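PDB 1SXR: peptidoglycan recognition protein SA CG11709-PA from Drosophila melanogaster, which binds peptidoglycan of Gram-positive bacteria and activates the Toll pathway, serving as a pattern recognition receptor of innate immunity. Local coordinates for residues Gln126-Leu131 against Gln168-Trp173; Asp130-Gly135 against Tyr145-Gly150. All blocks are in the same frame, centred on the assembly; numbering follows the deposited sequence. Where two conformers were deposited one is given.

Contact 1 of 2, residues Gln126-Leu131 against Gln168-Trp173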
loop_
_atom_site.group_PDB
_atom_site.type_symbol
_atom_site.label_atom_id
_atom_site.label_comp_id
_atom_site.label_asym_id
_atom_site.label_seq_id
_atom_site.Cartn_x
_atom_site.Cartn_y
_atom_site.Cartn_z
ATOM N N GLN A 126 7.516 3.295 11.142
ATOM C CA GLN A 126 8.308 2.136 11.540
ATOM C C GLN A 126 7.629 0.841 11.089
ATOM O O GLN A 126 8.301 -0.123 10.686
ATOM C CB GLN A 126 8.553 2.134 13.053
ATOM C CG GLN A 126 9.496 1.035 13.504
ATOM C CD GLN A 126 10.896 1.201 12.929
ATOM O OE1 GLN A 126 11.502 2.267 13.050
ATOM N NE2 GLN A 126 11.418 0.138 12.320
ATOM N N ALA A 127 6.301 0.821 11.129
ATOM C CA ALA A 127 5.557 -0.358 10.666
ATOM C C ALA A 127 5.802 -0.641 9.182
ATOM O O ALA A 127 5.925 -1.792 8.777
ATOM C CB ALA A 127 4.042 -0.219 10.961
ATOM N N ALA A 128 5.858 0.407 8.371
ATOM C CA ALA A 128 6.156 0.236 6.943
ATOM C C ALA A 128 7.548 -0.321 6.750
ATOM O O ALA A 128 7.740 -1.251 5.948
ATOM C CB ALA A 128 6.021 1.571 6.210
ATOM N N LYS A 129 8.528 0.246 7.465
ATOM C CA LYS A 129 9.912 -0.279 7.387
ATOM C C LYS A 129 9.957 -1.733 7.798
ATOM O O LYS A 129 10.621 -2.539 7.147
ATOM C CB LYS A 129 10.865 0.568 8.239
ATOM C CG LYS A 129 10.951 2.007 7.741
ATOM C CD LYS A 129 11.942 2.818 8.547
ATOM C CE LYS A 129 12.041 4.244 8.016
ATOM N NZ LYS A 129 12.529 5.194 9.070
ATOM N N ASP A 130 9.265 -2.071 8.882
ATOM C CA ASP A 130 9.217 -3.467 9.342
ATOM C C ASP A 130 8.537 -4.365 8.323
ATOM O O ASP A 130 8.956 -5.496 8.119
ATOM C CB ASP A 130 8.481 -3.603 10.665
ATOM C CG ASP A 130 9.189 -2.907 11.809
ATOM O OD1 ASP A 130 10.352 -2.471 11.634
ATOM O OD2 ASP A 130 8.639 -2.749 12.915
ATOM N N LEU A 131 7.474 -3.865 7.695
ATOM C CA LEU A 131 6.764 -4.654 6.673
ATOM C C LEU A 131 7.655 -4.987 5.450
ATOM O O LEU A 131 7.623 -6.107 4.912
ATOM C CB LEU A 131 5.462 -3.932 6.241
ATOM C CG LEU A 131 4.566 -4.661 5.223
ATOM C CD1 LEU A 131 3.979 -5.959 5.783
ATOM C CD2 LEU A 131 3.448 -3.714 4.776
ATOM N N GLN A 168 11.957 9.457 0.060
ATOM C CA GLN A 168 13.159 9.669 -0.759
ATOM C C GLN A 168 14.445 9.423 0.026
ATOM O O GLN A 168 15.496 9.160 -0.557
ATOM C CB GLN A 168 13.191 11.080 -1.312
ATOM C CG GLN A 168 12.222 11.344 -2.414
ATOM C CD GLN A 168 12.245 12.795 -2.824
ATOM O OE1 GLN A 168 13.314 13.365 -3.013
ATOM N NE2 GLN A 168 11.074 13.403 -2.954
ATOM N N GLU A 169 14.361 9.504 1.344
ATOM C CA GLU A 169 15.540 9.284 2.177
ATOM C C GLU A 169 15.677 7.832 2.627
ATOM O O GLU A 169 16.622 7.483 3.347
ATOM C CB GLU A 169 15.509 10.212 3.386
ATOM C CG GLU A 169 15.284 11.672 3.012
ATOM C CD GLU A 169 16.422 12.237 2.184
ATOM O OE1 GLU A 169 17.576 11.801 2.392
ATOM O OE2 GLU A 169 16.165 13.106 1.320
ATOM N N TRP A 170 14.752 6.969 2.220
ATOM C CA TRP A 170 14.824 5.587 2.663
ATOM C C TRP A 170 15.721 4.794 1.745
ATOM O O TRP A 170 15.833 5.102 0.560
ATOM C CB TRP A 170 13.442 4.939 2.644
ATOM C CG TRP A 170 12.514 5.424 3.683
ATOM C CD1 TRP A 170 12.649 6.536 4.473
ATOM C CD2 TRP A 170 11.254 4.840 4.026
ATOM N NE1 TRP A 170 11.554 6.664 5.292
ATOM C CE2 TRP A 170 10.680 5.638 5.037
ATOM C CE3 TRP A 170 10.550 3.713 3.580
ATOM C CZ2 TRP A 170 9.444 5.341 5.617
ATOM C CZ3 TRP A 170 9.312 3.428 4.147
ATOM C CH2 TRP A 170 8.776 4.237 5.158
ATOM N N PRO A 171 16.318 3.734 2.276
ATOM C CA PRO A 171 17.075 2.833 1.432
ATOM C C PRO A 171 16.105 2.237 0.429
ATOM O O PRO A 171 14.918 2.061 0.734
ATOM C CB PRO A 171 17.572 1.747 2.397
ATOM C CG PRO A 171 17.404 2.319 3.781
ATOM C CD PRO A 171 16.274 3.300 3.686
ATOM N N HIS A 172 16.603 1.954 -0.757
ATOM C CA HIS A 172 15.788 1.344 -1.810
ATOM C C HIS A 172 15.044 2.361 -2.646
ATOM O O HIS A 172 14.553 2.002 -3.712
ATOM C CB HIS A 172 14.795 0.281 -1.274
ATOM C CG HIS A 172 15.449 -0.935 -0.689
ATOM N ND1 HIS A 172 15.731 -2.062 -1.432
ATOM C CD2 HIS A 172 15.865 -1.201 0.572
ATOM C CE1 HIS A 172 16.294 -2.972 -0.652
ATOM N NE2 HIS A 172 16.388 -2.474 0.570
ATOM N N TRP A 173 14.949 3.616 -2.209
ATOM C CA TRP A 173 14.281 4.601 -3.063
ATOM C C TRP A 173 14.938 4.706 -4.441
ATOM O O TRP A 173 16.169 4.829 -4.549
ATOM C CB TRP A 173 14.169 5.994 -2.416
ATOM C CG TRP A 173 13.398 6.939 -3.306
ATOM C CD1 TRP A 173 12.072 6.840 -3.647
ATOM C CD2 TRP A 173 13.898 8.085 -3.996
ATOM N NE1 TRP A 173 11.717 7.863 -4.493
ATOM C CE2 TRP A 173 12.814 8.648 -4.724
ATOM C CE3 TRP A 173 15.154 8.701 -4.080
ATOM C CZ2 TRP A 173 12.949 9.787 -5.524
ATOM C CZ3 TRP A 173 15.284 9.847 -4.861
ATOM C CH2 TRP A 173 14.192 10.377 -5.570
#

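Contact 2 of 2, residues Asp130-Gly135 against Tyr145-Gly150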
loop_
_atom_site.group_PDB
_atom_site.type_symbol
_atom_site.label_atom_id
_atom_site.label_comp_id
_atom_site.label_asym_id
_atom_site.label_seq_id
_atom_site.Cartn_x
_atom_site.Cartn_y
_atom_site.Cartn_z
ATOM N N ASP A 130 9.265 -2.071 8.882
ATOM C CA ASP A 130 9.217 -3.467 9.342
ATOM C C ASP A 130 8.537 -4.365 8.323
ATOM O O ASP A 130 8.956 -5.496 8.119
ATOM C CB ASP A 130 8.481 -3.603 10.665
ATOM C CG ASP A 130 9.189 -2.907 11.809
ATOM O OD1 ASP A 130 10.352 -2.471 11.634
ATOM O OD2 ASP A 130 8.639 -2.749 12.915
ATOM N N LEU A 131 7.474 -3.865 7.695
ATOM C CA LEU A 131 6.764 -4.654 6.673
ATOM C C LEU A 131 7.655 -4.987 5.450
ATOM O O LEU A 131 7.623 -6.107 4.912
ATOM C CB LEU A 131 5.462 -3.932 6.241
ATOM C CG LEU A 131 4.566 -4.661 5.223
ATOM C CD1 LEU A 131 3.979 -5.959 5.783
ATOM C CD2 LEU A 131 3.448 -3.714 4.776
ATOM N N LEU A 132 8.421 -3.995 5.003
ATOM C CA LEU A 132 9.317 -4.166 3.874
ATOM C C LEU A 132 10.395 -5.172 4.215
ATOM O O LEU A 132 10.695 -6.055 3.414
ATOM C CB LEU A 132 9.946 -2.837 3.498
ATOM C CG LEU A 132 8.891 -1.858 2.983
ATOM C CD1 LEU A 132 9.490 -0.484 2.762
ATOM C CD2 LEU A 132 8.236 -2.382 1.741
ATOM N N ALA A 133 10.953 -5.068 5.418
ATOM C CA ALA A 133 12.064 -5.958 5.746
ATOM C C ALA A 133 11.549 -7.374 5.877
ATOM O O ALA A 133 12.226 -8.325 5.505
ATOM C CB ALA A 133 12.724 -5.521 7.041
ATOM N N CYS A 134 10.352 -7.517 6.440
ATOM C CA CYS A 134 9.716 -8.807 6.562
ATOM C C CYS A 134 9.405 -9.412 5.191
ATOM O O CYS A 134 9.626 -10.611 4.962
ATOM C CB CYS A 134 8.445 -8.652 7.402
ATOM S SG CYS A 134 7.686 -10.239 7.798
ATOM N N GLY A 135 8.920 -8.588 4.269
ATOM C CA GLY A 135 8.662 -9.060 2.911
ATOM C C GLY A 135 9.903 -9.611 2.245
ATOM O O GLY A 135 9.849 -10.632 1.543
ATOM N N TYR A 145 14.780 -4.761 -3.990
ATOM C CA TYR A 145 13.559 -4.123 -4.490
ATOM C C TYR A 145 13.730 -2.622 -4.628
ATOM O O TYR A 145 14.519 -2.007 -3.900
ATOM C CB TYR A 145 12.358 -4.428 -3.581
ATOM C CG TYR A 145 12.405 -3.763 -2.237
ATOM C CD1 TYR A 145 11.893 -2.485 -2.056
ATOM C CD2 TYR A 145 12.975 -4.399 -1.144
ATOM C CE1 TYR A 145 11.934 -1.864 -0.816
ATOM C CE2 TYR A 145 13.017 -3.791 0.096
ATOM C CZ TYR A 145 12.511 -2.524 0.256
ATOM O OH TYR A 145 12.583 -1.918 1.497
ATOM N N ALA A 146 12.982 -2.040 -5.566
ATOM C CA ALA A 146 12.925 -0.580 -5.737
ATOM C C ALA A 146 11.699 -0.025 -5.010
ATOM O O ALA A 146 10.608 -0.577 -5.154
ATOM C CB ALA A 146 12.851 -0.218 -7.194
ATOM N N LEU A 147 11.902 1.049 -4.257
ATOM C CA LEU A 147 10.829 1.768 -3.562
ATOM C C LEU A 147 10.499 3.034 -4.339
ATOM O O LEU A 147 11.385 3.855 -4.621
ATOM C CB LEU A 147 11.290 2.140 -2.144
ATOM C CG LEU A 147 10.265 2.888 -1.279
ATOM C CD1 LEU A 147 9.265 1.867 -0.768
ATOM C CD2 LEU A 147 10.929 3.609 -0.109
ATOM N N ILE A 148 9.233 3.225 -4.681
ATOM C CA ILE A 148 8.837 4.461 -5.359
ATOM C C ILE A 148 7.532 5.010 -4.796
ATOM O O ILE A 148 6.770 4.286 -4.168
ATOM C CB ILE A 148 8.653 4.255 -6.880
ATOM C CG1 ILE A 148 7.608 3.166 -7.160
ATOM C CG2 ILE A 148 9.960 3.816 -7.538
ATOM C CD1 ILE A 148 7.277 3.052 -8.650
ATOM N N ALA A 149 7.331 6.306 -5.021
ATOM C CA ALA A 149 6.053 6.978 -4.767
ATOM C C ALA A 149 5.113 6.862 -5.964
ATOM O O ALA A 149 5.526 6.916 -7.121
ATOM C CB ALA A 149 6.293 8.461 -4.458
ATOM N N GLY A 150 3.820 6.748 -5.688
ATOM C CA GLY A 150 2.850 6.721 -6.774
ATOM C C GLY A 150 3.036 7.843 -7.778
ATOM O O GLY A 150 2.917 7.635 -8.980
#

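Contact 1 of 2, residues Gln126-Leu131 against Gln168-Trp173
With CG set anti to its own carbonyl carbon (chi1 -63°) and the chain extended from there on, K129 runs outward from helix 122-137 and over the indole of W170. The tryptophan has its own CG likewise anti to the carbonyl carbon (chi1 -71°), which turns its ring toward the helix from the loop after helix 161-167. The lysine is laid obliquely across the ring: CG of K129 meets CH2 of W170 at 4.0 Å, and CE of K129 rests over the face, 3.5 Å above the ring plane. CE of K129 lies 3.9 Å from the centroid of the five-membered ring of W170, a CH-pi contact 26° from the normal. A128 meets the same indole quite differently, its CB near the ring plane and 4.0 Å from CH2 of W170. The polar atom of the ring, NE1, is hydrogen-bonded to E166, which helps fix the rotation of the indole, while L147 packs on it from strand 145-149. Were W170 replaced by an alanine, the aliphatic run of K129 would probably lose its aromatic floor, the methyl of A128 one of its neighbours and E166 its donor. The pair illustrates how a lysine contributes through its methylenes: CE, whose hydrogens are probably polarised by the adjacent ammonium, lies over the pi cloud.

Contact 2 of 2, residues Asp130-Gly135 against Tyr145-Gly150
L132 points from helix 122-137 toward strand 145-149 and meets Y145 first, from its CB onward. CB of L132 lies 3.4 Å from OH of Y145 and 4.1 Å from CZ of Y145, approaching the phenol obliquely. One bond further out, CG of L132 is still 4.0 Å from OH of Y145. At the tip a single branch, CD1 of L132, does both jobs: it lies 3.6 Å from OH of Y145 and 4.2 Å from CD1 of L147. The side chain therefore bridges two residues of the strand that project from the same face of the sheet, with A146 between them. L132 and Y145 cross at about a right angle, so the leucine passes the end of the phenol instead of lying along it. Y145 gets there by placing CG between the backbone N and the carbonyl carbon (chi1 70°), which extends the ring toward the helix.

V38 of the neighbouring strand 35-42 touches L132, Y145 and L147 alike, and I109 on strand 106-111 adds a further contact to L132. The ring of H172 stacks on that of Y145. Two residues further along the helix from L132, C134 forms the disulfide to C11, tying the N-terminal part of the chain to this helix.

The arrangement exemplifies a helix packed on a beta sheet, with L132 reaching across to the edge strand. No hydrogen bond joins the two segments, and all three touching residues are buried; the contact rests on van der Waals fit, with the tyrosine hydroxyl itself resting against leucine carbons. Such an interface depends on shape more than on direction.

Overall arrangement
From the N terminus, the chain lays down strands 35-42 and 106-111 before entering helix 122-137, where both contacts begin. Contact 2 closes the shorter loop, returning the chain to the helix through edge strand 145-149; the path 106-111, helix, 145-149 is a beta-alpha-beta crossover that passes over strand 35-42. Contact 1 closes the longer loop, after helix 161-167, so contact 2 nests inside it, and the two share D130 and L131. They also meet directly: H172 hydrogen-bonds to the backbone of Y145 and L147. Helix, edge strand and C-terminal loop are thus joined in one continuous assembly.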